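Local structure of putative cytoplasmic protein (Salmonella enterica subsp. enterica serovar Typhimurium, 4IQN) at residues Gly132-Phe137 with Glu158-Glu163; Glu148-Arg153 with Lys197-Arg202; Tyr169-Ile174 with Pro190-Gln195; Glu94-Gly99 with Glu210-Ala215. The protein is of unknown function and belongs to the DUF5066 family. One frame throughout, in Å; residues are numbered along the deposited sequence. Where two conformers were deposited one is given.

Interaction 1: residues Gly132-Phe137 with Glu158-Glu163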
# COMPACT_ATOMS: atom_id res chain seq x y z
N GLY A 132 -9.13 -1.97 -9.06
CA GLY A 132 -9.06 -3.11 -9.98
C GLY A 132 -8.56 -4.38 -9.29
O GLY A 132 -8.56 -4.47 -8.07
N ASP A 133 -8.12 -5.34 -10.10
CA ASP A 133 -7.71 -6.67 -9.64
C ASP A 133 -6.36 -6.65 -8.92
O ASP A 133 -6.07 -7.54 -8.11
CB ASP A 133 -7.58 -7.65 -10.82
CG ASP A 133 -8.91 -7.88 -11.58
OD1 ASP A 133 -9.98 -8.02 -10.94
OD2 ASP A 133 -8.87 -7.94 -12.84
N GLN A 134 -5.51 -5.70 -9.23
CA GLN A 134 -4.18 -5.71 -8.61
C GLN A 134 -4.25 -5.42 -7.11
O GLN A 134 -5.19 -4.76 -6.62
CB GLN A 134 -3.23 -4.72 -9.25
CG GLN A 134 -2.87 -5.10 -10.66
CD GLN A 134 -1.81 -4.23 -11.30
OE1 GLN A 134 -1.25 -3.30 -10.71
NE2 GLN A 134 -1.53 -4.53 -12.56
N ALA A 135 -3.22 -5.88 -6.40
CA ALA A 135 -3.00 -5.46 -5.00
C ALA A 135 -2.06 -4.27 -4.97
O ALA A 135 -1.08 -4.22 -5.74
CB ALA A 135 -2.43 -6.64 -4.17
N ILE A 136 -2.31 -3.32 -4.05
CA ILE A 136 -1.53 -2.13 -3.93
C ILE A 136 -1.06 -2.09 -2.47
O ILE A 136 -1.86 -2.39 -1.56
CB ILE A 136 -2.39 -0.86 -4.15
CG1 ILE A 136 -3.18 -0.87 -5.47
CG2 ILE A 136 -1.59 0.41 -4.01
CD1 ILE A 136 -2.31 -0.91 -6.67
N PHE A 137 0.21 -1.72 -2.25
CA PHE A 137 0.77 -1.66 -0.88
C PHE A 137 1.62 -0.42 -0.75
O PHE A 137 2.27 0.03 -1.69
CB PHE A 137 1.68 -2.85 -0.57
CG PHE A 137 1.14 -4.19 -0.94
CD1 PHE A 137 0.41 -4.94 -0.03
CD2 PHE A 137 1.38 -4.73 -2.19
CE1 PHE A 137 -0.09 -6.18 -0.37
CE2 PHE A 137 0.91 -5.96 -2.52
CZ PHE A 137 0.16 -6.70 -1.63
N GLU A 158 3.39 -11.62 -9.78
CA GLU A 158 4.41 -10.57 -9.93
C GLU A 158 4.26 -9.50 -8.84
O GLU A 158 3.15 -9.13 -8.46
CB GLU A 158 4.30 -9.89 -11.31
CG GLU A 158 4.51 -10.79 -12.53
CD GLU A 158 5.97 -10.99 -12.88
OE1 GLU A 158 6.85 -10.32 -12.30
OE2 GLU A 158 6.25 -11.84 -13.75
N PHE A 159 5.39 -9.00 -8.34
CA PHE A 159 5.39 -7.96 -7.29
C PHE A 159 6.46 -6.95 -7.66
O PHE A 159 7.58 -7.35 -7.93
CB PHE A 159 5.72 -8.63 -5.94
CG PHE A 159 5.72 -7.69 -4.76
CD1 PHE A 159 6.70 -6.75 -4.60
CD2 PHE A 159 4.73 -7.80 -3.79
CE1 PHE A 159 6.70 -5.88 -3.52
CE2 PHE A 159 4.72 -6.94 -2.71
CZ PHE A 159 5.70 -5.98 -2.57
N TRP A 160 6.12 -5.67 -7.72
CA TRP A 160 7.07 -4.63 -8.13
C TRP A 160 6.81 -3.26 -7.52
O TRP A 160 5.69 -2.94 -7.17
CB TRP A 160 7.09 -4.48 -9.67
CG TRP A 160 5.83 -3.92 -10.28
CD1 TRP A 160 5.63 -2.63 -10.70
CD2 TRP A 160 4.62 -4.64 -10.60
NE1 TRP A 160 4.37 -2.51 -11.24
CE2 TRP A 160 3.73 -3.70 -11.19
CE3 TRP A 160 4.19 -5.95 -10.42
CZ2 TRP A 160 2.45 -4.04 -11.57
CZ3 TRP A 160 2.90 -6.30 -10.84
CH2 TRP A 160 2.06 -5.34 -11.43
N LEU A 161 7.85 -2.45 -7.43
CA LEU A 161 7.72 -1.04 -7.02
C LEU A 161 7.16 -0.25 -8.19
O LEU A 161 7.63 -0.36 -9.33
CB LEU A 161 9.01 -0.43 -6.60
CG LEU A 161 9.41 -0.35 -5.15
CD1 LEU A 161 10.25 0.91 -5.05
CD2 LEU A 161 8.31 -0.37 -4.11
N ALA A 162 6.16 0.53 -7.88
CA ALA A 162 5.38 1.22 -8.88
C ALA A 162 5.39 2.76 -8.64
O ALA A 162 6.46 3.40 -8.78
CB ALA A 162 4.01 0.59 -8.94
N GLU A 163 4.26 3.37 -8.28
CA GLU A 163 4.19 4.80 -8.02
C GLU A 163 5.19 5.26 -6.94
O GLU A 163 5.58 4.47 -6.04
CB GLU A 163 2.78 5.21 -7.65
CG GLU A 163 1.72 5.14 -8.75
CD GLU A 163 1.05 3.78 -8.95
OE1 GLU A 163 1.50 2.74 -8.43
OE2 GLU A 163 0.02 3.76 -9.68
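Phe137 and Phe159, with Gln134 and Trp160, reach over a middle strand of the four-stranded antiparallel sheet. Strand 135-140 and strand 158-161 are not neighbours; strand 151-155 runs between them. The CA atoms of Phe137 and Leu161 are 9.3 Å apart, and no hydrogen bond joins the two segments.

On one face the phenyl rings come together through one carbon each, Phe137 CE2 to Phe159 CE2 at 3.9 Å. The planes are near parallel, 23° apart. The rings are slid so far, with centroids 5.8 Å apart, that they barely overlap. Phe159 has CG anti to its backbone N (chi1 -178°), and this turns its ring toward Phe137. Ala152 of the middle strand bonds to Phe137 through the backbone and touches the Phe159 side chain.

On the other face the amide of Gln134 meets the edge of the Trp160 indole. Gln134 NE2 is near the ring plane, 3.8 Å from Trp160 CH2. Amide and ring planes are 83° apart. The amide is held from both ends: OE1 bonds to Arg153 and NE2 to Glu155, both on the middle strand.

Phe159 and Trp160 point to opposite faces, as successive residues of a beta strand do.

Interaction 2: residues Glu148-Arg153 with Lys197-Arg202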
# COMPACT_ATOMS: atom_id res chain seq x y z
N GLU A 148 6.95 10.47 2.29
CA GLU A 148 6.22 9.39 1.67
C GLU A 148 7.07 8.14 1.52
O GLU A 148 8.27 8.22 1.39
CB GLU A 148 5.70 9.80 0.28
CG GLU A 148 4.72 10.95 0.37
CD GLU A 148 3.40 10.59 1.11
OE1 GLU A 148 2.93 9.41 1.01
OE2 GLU A 148 2.83 11.50 1.78
N TYR A 149 6.40 6.99 1.51
CA TYR A 149 7.00 5.72 1.16
C TYR A 149 6.60 5.35 -0.28
O TYR A 149 5.61 5.84 -0.81
CB TYR A 149 6.50 4.61 2.05
CG TYR A 149 6.94 4.72 3.48
CD1 TYR A 149 8.24 4.48 3.84
CD2 TYR A 149 6.01 5.05 4.48
CE1 TYR A 149 8.62 4.54 5.19
CE2 TYR A 149 6.39 5.15 5.81
CZ TYR A 149 7.70 4.89 6.15
OH TYR A 149 8.13 4.96 7.44
N PRO A 150 7.33 4.42 -0.89
CA PRO A 150 6.90 3.99 -2.24
C PRO A 150 5.62 3.17 -2.23
O PRO A 150 5.19 2.67 -1.18
CB PRO A 150 8.05 3.10 -2.72
CG PRO A 150 9.16 3.28 -1.75
CD PRO A 150 8.55 3.73 -0.46
N ILE A 151 5.00 3.02 -3.39
CA ILE A 151 3.92 2.08 -3.61
C ILE A 151 4.47 0.84 -4.31
O ILE A 151 5.32 0.95 -5.20
CB ILE A 151 2.84 2.73 -4.48
CG1 ILE A 151 2.19 3.88 -3.69
CG2 ILE A 151 1.79 1.71 -4.96
CD1 ILE A 151 1.31 3.41 -2.55
N ALA A 152 4.00 -0.33 -3.89
CA ALA A 152 4.26 -1.59 -4.58
C ALA A 152 2.95 -2.12 -5.13
O ALA A 152 1.87 -1.87 -4.55
CB ALA A 152 4.87 -2.59 -3.65
N ARG A 153 3.05 -2.85 -6.24
CA ARG A 153 1.93 -3.51 -6.87
C ARG A 153 2.17 -5.01 -6.98
O ARG A 153 3.32 -5.45 -7.12
CB ARG A 153 1.65 -2.92 -8.28
CG ARG A 153 1.04 -1.55 -8.25
CD ARG A 153 0.91 -0.97 -9.63
NE ARG A 153 0.19 0.29 -9.64
CZ ARG A 153 -1.11 0.43 -9.91
NH1 ARG A 153 -1.87 -0.59 -10.26
NH2 ARG A 153 -1.65 1.63 -9.90
N LYS A 197 12.92 6.39 -9.42
CA LYS A 197 14.31 5.94 -9.68
C LYS A 197 15.12 5.84 -8.36
O LYS A 197 15.80 4.84 -8.14
CB LYS A 197 14.99 6.84 -10.68
CG LYS A 197 16.32 6.33 -11.22
CD LYS A 197 16.68 7.18 -12.44
CE LYS A 197 18.06 6.90 -13.03
NZ LYS A 197 18.57 8.12 -13.73
N MSE A 198 15.02 6.84 -7.50
CA MSE A 198 15.68 6.82 -6.18
C MSE A 198 15.22 5.64 -5.35
O MSE A 198 16.03 4.97 -4.68
CB MSE A 198 15.39 8.12 -5.44
CG MSE A 198 16.28 9.32 -5.82
SE MSE A 198 16.08 10.84 -4.54
CE MSE A 198 16.69 9.78 -2.98
N ASN A 199 13.91 5.40 -5.36
CA ASN A 199 13.26 4.39 -4.53
C ASN A 199 13.75 3.03 -4.97
O ASN A 199 14.11 2.20 -4.16
CB ASN A 199 11.73 4.48 -4.62
CG ASN A 199 11.13 5.70 -3.91
OD1 ASN A 199 11.81 6.40 -3.18
ND2 ASN A 199 9.84 5.95 -4.12
N GLU A 200 13.82 2.82 -6.28
CA GLU A 200 14.25 1.54 -6.82
C GLU A 200 15.70 1.23 -6.52
O GLU A 200 16.05 0.07 -6.19
CB GLU A 200 13.92 1.48 -8.31
CG GLU A 200 12.39 1.38 -8.52
CD GLU A 200 11.96 1.58 -9.97
OE1 GLU A 200 12.68 1.04 -10.84
OE2 GLU A 200 10.93 2.29 -10.23
N GLN A 201 16.55 2.24 -6.61
CA GLN A 201 17.96 2.05 -6.28
C GLN A 201 18.08 1.70 -4.80
O GLN A 201 18.71 0.70 -4.44
CB GLN A 201 18.78 3.29 -6.59
CG GLN A 201 20.27 3.06 -6.54
CD GLN A 201 21.08 4.17 -7.19
OE1 GLN A 201 20.55 5.00 -7.93
NE2 GLN A 201 22.38 4.19 -6.91
N ARG A 202 17.41 2.49 -3.97
CA ARG A 202 17.52 2.37 -2.52
C ARG A 202 17.00 1.03 -2.02
O ARG A 202 17.62 0.43 -1.15
CB ARG A 202 16.75 3.53 -1.86
CG ARG A 202 16.80 3.53 -0.32
CD ARG A 202 15.81 4.49 0.28
NE ARG A 202 14.46 4.04 -0.05
CZ ARG A 202 13.40 4.81 -0.32
NH1 ARG A 202 13.44 6.15 -0.26
NH2 ARG A 202 12.26 4.24 -0.67
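The guanidinium of Arg202 has Pro150 CG at its edge, near its plane. One of its faces is toward the helix backbone, where Asn199 CA stands 4.0 Å above the plane, displaced toward the rim. The second flat group is the Asn199 amide. It presents its nitrogen to the same proline ring, with Asn199 ND2 3.6 Å from Pro150 CG and an equal distance from Pro150 CB.

Pro150 is thus met by two polar side chains one helical turn apart. Arg202 NH2 comes to 3.4 Å from Pro150 CG and to 3.8 Å from Pro150 CD. Arg202 has CG anti to the backbone N (chi1 180°), and a bend at chi3 (65°) brings the guanidinium beside Asn199. Both side chains run obliquely to the proline ring.

No hydrogen bond crosses the contact; it is made by van der Waals touch. Asn199 OD1 is bonded within its own helix, to Gln195 NE2 one turn earlier, and this helps fix which way the amide faces. Pro150 bonds to Tyr139 through its backbone, which ties the residue to strand 135-140.

The CA atoms of Pro150 and Asn199 are 6.8 Å apart. Pro150 stands just before strand 151-155, and the contact places helix 190-207 against that entry to the sheet. Leu161 of strand 158-161 touches both Pro150 and Asn199. Thr141, just after strand 135-140, touches Arg202.

Interaction 3: residues Tyr169-Ile174 with Pro190-Gln195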
# COMPACT_ATOMS: atom_id res chain seq x y z
N TYR A 169 -0.26 7.80 -6.64
CA TYR A 169 -1.30 6.81 -6.86
C TYR A 169 -2.67 7.48 -6.87
O TYR A 169 -3.48 7.28 -7.79
CB TYR A 169 -1.21 5.68 -5.81
CG TYR A 169 -2.40 4.76 -5.81
CD1 TYR A 169 -2.50 3.71 -6.72
CD2 TYR A 169 -3.46 4.95 -4.92
CE1 TYR A 169 -3.60 2.89 -6.75
CE2 TYR A 169 -4.56 4.12 -4.92
CZ TYR A 169 -4.65 3.08 -5.83
OH TYR A 169 -5.76 2.25 -5.86
N LEU A 170 -2.96 8.31 -5.86
CA LEU A 170 -4.27 8.91 -5.76
C LEU A 170 -4.55 9.96 -6.85
O LEU A 170 -5.69 10.04 -7.34
CB LEU A 170 -4.50 9.50 -4.37
CG LEU A 170 -4.72 8.43 -3.31
CD1 LEU A 170 -4.85 9.14 -1.96
CD2 LEU A 170 -5.95 7.57 -3.56
N TYR A 171 -3.56 10.76 -7.22
CA TYR A 171 -3.76 11.72 -8.31
C TYR A 171 -4.19 10.97 -9.56
O TYR A 171 -5.07 11.44 -10.32
CB TYR A 171 -2.49 12.53 -8.59
CG TYR A 171 -2.41 13.84 -7.83
CD1 TYR A 171 -3.13 14.97 -8.24
CD2 TYR A 171 -1.64 13.96 -6.70
CE1 TYR A 171 -3.07 16.15 -7.55
CE2 TYR A 171 -1.57 15.17 -6.00
CZ TYR A 171 -2.28 16.26 -6.42
OH TYR A 171 -2.22 17.47 -5.72
N ASN A 172 -3.58 9.81 -9.78
CA ASN A 172 -3.94 9.01 -10.95
C ASN A 172 -5.38 8.45 -10.82
O ASN A 172 -6.16 8.55 -11.75
CB ASN A 172 -2.90 7.94 -11.23
CG ASN A 172 -1.67 8.49 -11.92
OD1 ASN A 172 -0.70 8.95 -11.30
ND2 ASN A 172 -1.70 8.47 -13.21
N ILE A 173 -5.75 7.95 -9.63
CA ILE A 173 -7.12 7.47 -9.42
C ILE A 173 -8.14 8.56 -9.72
O ILE A 173 -9.11 8.34 -10.44
CB ILE A 173 -7.33 6.92 -7.99
CG1 ILE A 173 -6.51 5.66 -7.74
CG2 ILE A 173 -8.80 6.72 -7.65
CD1 ILE A 173 -6.87 4.48 -8.61
N ILE A 174 -7.88 9.75 -9.19
CA ILE A 174 -8.80 10.87 -9.27
C ILE A 174 -8.87 11.53 -10.65
O ILE A 174 -9.83 12.21 -10.97
CB ILE A 174 -8.41 11.91 -8.22
CG1 ILE A 174 -8.79 11.38 -6.84
CG2 ILE A 174 -9.06 13.25 -8.51
CD1 ILE A 174 -8.26 12.20 -5.69
N PRO A 190 8.34 14.92 -13.80
CA PRO A 190 9.74 14.49 -13.65
C PRO A 190 10.09 14.25 -12.21
O PRO A 190 10.90 13.38 -11.92
CB PRO A 190 10.55 15.64 -14.23
CG PRO A 190 9.61 16.74 -14.45
CD PRO A 190 8.25 16.16 -14.60
N GLN A 191 9.46 14.99 -11.30
CA GLN A 191 9.83 14.77 -9.88
C GLN A 191 9.38 13.42 -9.37
O GLN A 191 10.06 12.81 -8.49
CB GLN A 191 9.38 15.93 -8.97
CG GLN A 191 7.90 16.15 -8.94
CD GLN A 191 7.40 17.20 -9.95
OE1 GLN A 191 7.84 17.28 -11.15
NE2 GLN A 191 6.45 18.01 -9.48
N TRP A 192 8.24 12.93 -9.87
CA TRP A 192 7.79 11.58 -9.58
C TRP A 192 8.69 10.53 -10.15
O TRP A 192 9.07 9.58 -9.45
CB TRP A 192 6.35 11.36 -9.98
CG TRP A 192 5.33 12.12 -9.13
CD1 TRP A 192 5.53 12.65 -7.86
CD2 TRP A 192 3.96 12.33 -9.44
NE1 TRP A 192 4.36 13.19 -7.40
CE2 TRP A 192 3.39 13.03 -8.35
CE3 TRP A 192 3.16 12.08 -10.57
CZ2 TRP A 192 2.04 13.40 -8.32
CZ3 TRP A 192 1.86 12.46 -10.55
CH2 TRP A 192 1.30 13.15 -9.43
N LYS A 193 9.06 10.66 -11.44
CA LYS A 193 9.98 9.69 -12.04
C LYS A 193 11.31 9.64 -11.28
O LYS A 193 11.87 8.56 -11.04
CB LYS A 193 10.18 9.91 -13.58
CG LYS A 193 10.46 8.57 -14.34
CD LYS A 193 9.15 7.87 -14.82
CE LYS A 193 9.10 6.31 -14.83
NZ LYS A 193 10.12 5.47 -15.56
N ALA A 194 11.81 10.80 -10.91
CA ALA A 194 13.08 10.93 -10.17
C ALA A 194 12.99 10.23 -8.82
O ALA A 194 13.93 9.57 -8.42
CB ALA A 194 13.44 12.37 -9.97
N GLN A 195 11.86 10.37 -8.13
CA GLN A 195 11.70 9.68 -6.84
C GLN A 195 11.56 8.16 -7.03
O GLN A 195 12.12 7.37 -6.25
CB GLN A 195 10.55 10.26 -6.04
CG GLN A 195 10.45 9.71 -4.65
CD GLN A 195 11.64 10.14 -3.80
OE1 GLN A 195 11.92 11.32 -3.69
NE2 GLN A 195 12.36 9.18 -3.23
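The hydroxyl of Tyr171 hydrogen-bonds to the backbone O of Ser7, which holds the far end of a ring whose near end packs on Trp192. This bond leads away from the contact. No hydrogen bond joins 169-174 to 190-195.

The touch is made by the outer corner of the indole. Trp192 CH2 lies 3.9 Å from Tyr171 CB, at the root of the tyrosine side chain. Trp192 CZ2 comes to 4.1 Å from Tyr171 CD2. The two side chains run at about a right angle to each other. The ring planes are 47° apart, and the centroid of the phenol is 6.0 Å from that of the six-membered indole ring.

Trp192 has CG beside its backbone N (chi1 -70°), and the long indole bridges the gap from helix 190-207 to helix 166-174. Ser164 also touches the indole. Helix 8-18 borders Tyr171 through Asn10, Leu11 and Leu14.

Both aromatic residues are buried. The join between these segments thus rests on apolar contact of aromatic side chains, while the hydroxyl of this buried tyrosine is satisfied by Ser7 O, in the main chain near the N-terminus.

Interaction 4: residues Glu94-Gly99 with Glu210-Ala215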
# COMPACT_ATOMS: atom_id res chain seq x y z
N GLU A 94 -2.15 -14.23 0.84
CA GLU A 94 -3.44 -14.55 0.19
C GLU A 94 -3.42 -14.16 -1.27
O GLU A 94 -3.83 -14.95 -2.15
CB GLU A 94 -4.64 -13.93 0.92
CG GLU A 94 -5.02 -14.70 2.19
CD GLU A 94 -6.17 -14.08 3.01
OE1 GLU A 94 -6.66 -12.98 2.67
OE2 GLU A 94 -6.59 -14.72 4.02
N GLU A 95 -2.91 -12.96 -1.53
CA GLU A 95 -2.76 -12.46 -2.90
C GLU A 95 -1.84 -13.39 -3.69
O GLU A 95 -2.13 -13.73 -4.82
CB GLU A 95 -2.21 -11.04 -2.88
CG GLU A 95 -3.18 -9.99 -2.36
CD GLU A 95 -3.24 -9.81 -0.81
OE1 GLU A 95 -2.58 -10.59 -0.07
OE2 GLU A 95 -3.96 -8.86 -0.38
N ALA A 96 -0.75 -13.83 -3.06
CA ALA A 96 0.19 -14.77 -3.70
C ALA A 96 -0.41 -16.13 -4.01
O ALA A 96 -0.18 -16.72 -5.08
CB ALA A 96 1.43 -14.96 -2.82
N TYR A 97 -1.17 -16.64 -3.06
CA TYR A 97 -1.86 -17.89 -3.18
C TYR A 97 -2.89 -17.87 -4.32
O TYR A 97 -2.91 -18.76 -5.20
CB TYR A 97 -2.54 -18.18 -1.87
CG TYR A 97 -2.89 -19.61 -1.63
CD1 TYR A 97 -1.90 -20.57 -1.55
CD2 TYR A 97 -4.19 -19.99 -1.45
CE1 TYR A 97 -2.20 -21.89 -1.28
CE2 TYR A 97 -4.52 -21.32 -1.18
CZ TYR A 97 -3.51 -22.27 -1.10
OH TYR A 97 -3.76 -23.61 -0.84
N TYR A 98 -3.71 -16.83 -4.32
CA TYR A 98 -4.67 -16.61 -5.43
C TYR A 98 -3.91 -16.41 -6.76
O TYR A 98 -4.41 -16.80 -7.83
CB TYR A 98 -5.63 -15.43 -5.10
CG TYR A 98 -6.20 -14.81 -6.32
CD1 TYR A 98 -7.34 -15.36 -6.94
CD2 TYR A 98 -5.59 -13.70 -6.93
CE1 TYR A 98 -7.87 -14.82 -8.10
CE2 TYR A 98 -6.12 -13.15 -8.10
CZ TYR A 98 -7.25 -13.71 -8.67
OH TYR A 98 -7.76 -13.18 -9.79
N GLY A 99 -2.73 -15.82 -6.71
CA GLY A 99 -1.95 -15.50 -7.91
C GLY A 99 -1.52 -16.70 -8.74
O GLY A 99 -1.39 -16.61 -9.94
N GLU A 210 11.34 -10.32 -2.71
CA GLU A 210 9.87 -10.51 -2.83
C GLU A 210 9.53 -11.57 -3.87
O GLU A 210 9.46 -11.28 -5.09
CB GLU A 210 9.19 -9.18 -3.23
CG GLU A 210 9.46 -8.02 -2.25
CD GLU A 210 8.70 -8.11 -0.93
OE1 GLU A 210 7.97 -9.11 -0.68
OE2 GLU A 210 8.84 -7.11 -0.15
N ASP A 211 9.31 -12.77 -3.43
CA ASP A 211 8.94 -13.90 -4.31
C ASP A 211 8.35 -14.96 -3.40
O ASP A 211 8.41 -14.85 -2.15
CB ASP A 211 10.17 -14.43 -5.08
CG ASP A 211 9.79 -15.23 -6.38
OD1 ASP A 211 8.61 -15.49 -6.71
OD2 ASP A 211 10.73 -15.64 -7.07
N TYR A 212 7.79 -15.96 -4.03
CA TYR A 212 7.28 -17.15 -3.39
C TYR A 212 8.39 -17.78 -2.60
O TYR A 212 9.59 -17.76 -2.99
CB TYR A 212 6.74 -18.13 -4.45
CG TYR A 212 5.45 -17.66 -5.04
CD1 TYR A 212 4.23 -17.92 -4.43
CD2 TYR A 212 5.44 -16.94 -6.23
CE1 TYR A 212 3.04 -17.47 -4.95
CE2 TYR A 212 4.26 -16.48 -6.77
CZ TYR A 212 3.06 -16.75 -6.14
OH TYR A 212 1.87 -16.29 -6.65
N HIS A 213 8.01 -18.34 -1.48
CA HIS A 213 8.95 -19.07 -0.61
C HIS A 213 9.37 -20.36 -1.26
O HIS A 213 8.57 -21.06 -1.87
CB HIS A 213 8.30 -19.35 0.75
CG HIS A 213 9.28 -19.53 1.86
ND1 HIS A 213 10.11 -20.62 1.95
CD2 HIS A 213 9.56 -18.75 2.93
CE1 HIS A 213 10.85 -20.52 3.04
NE2 HIS A 213 10.53 -19.40 3.66
N GLU A 214 10.65 -20.70 -1.12
CA GLU A 214 11.14 -21.99 -1.58
C GLU A 214 10.40 -23.16 -1.00
O GLU A 214 10.17 -24.17 -1.69
CB GLU A 214 12.65 -22.10 -1.33
CG GLU A 214 13.42 -21.19 -2.27
CD GLU A 214 13.31 -21.58 -3.75
OE1 GLU A 214 13.22 -22.80 -4.04
OE2 GLU A 214 13.30 -20.68 -4.61
N ALA A 215 10.00 -23.04 0.27
CA ALA A 215 9.30 -24.12 0.93
C ALA A 215 7.88 -24.30 0.37
O ALA A 215 7.35 -25.41 0.36
CB ALA A 215 9.30 -23.94 2.45
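Tyr212 directs its phenol edge-on at the backbone of Ala96. The carbonyl O of Ala96 lies near the plane of the ring, at its edge. Tyr212 OH donates a short hydrogen bond of 2.6 Å to Ala96 O. The C=O...O angle is 126°, and the donor is tilted 17° from the carbonyl plane. Tyr212 CE1, beside the hydroxyl carbon, also packs on Ala96 CB at 3.7 Å. The carbonyl O meets the ring at its edge; the methyl lies off the ring plane, over the CE1 side. Tyr212 has CG beside its own backbone N (chi1 -72°), and from there the ring reaches toward helix 93-99.

Tyr212 stands two residues before helix 214-217. His213 is the N-cap of that helix. Its ND1 accepts from Ala215 N at 2.9 Å, with Ala215 N close to the imidazole plane. This bond satisfies one of the backbone N-H groups of the first turn. Just ahead of Tyr212, Asp211 OD1 takes a weak bond from Tyr212 N.

Other aromatic rings border the phenol. Trp116 pairs with it edge-to-face and also touches Ala96. Trp217 also meets the ring.

Interactions 1 and 2 share the antiparallel sheet, and their centres are about 12 Å apart. Arg153 of 148-153 joins them through a salt bridge, NH2 to Glu163 OE2 at 2.7 Å. Interactions 2 and 3 both use helix 190-207, one further along it than the other. Tyr169 CD1 of interaction 3 packs 3.9 Å from Arg153 NH2, and Tyr169 also packs on Ile136 of interaction 1. Interaction 4 is farthest from interaction 3, centres about 28 Å apart. It still meets interaction 1, where Phe159 CE1 is 3.7 Å from Glu210 CG. No active site or ligand is known to relate them to.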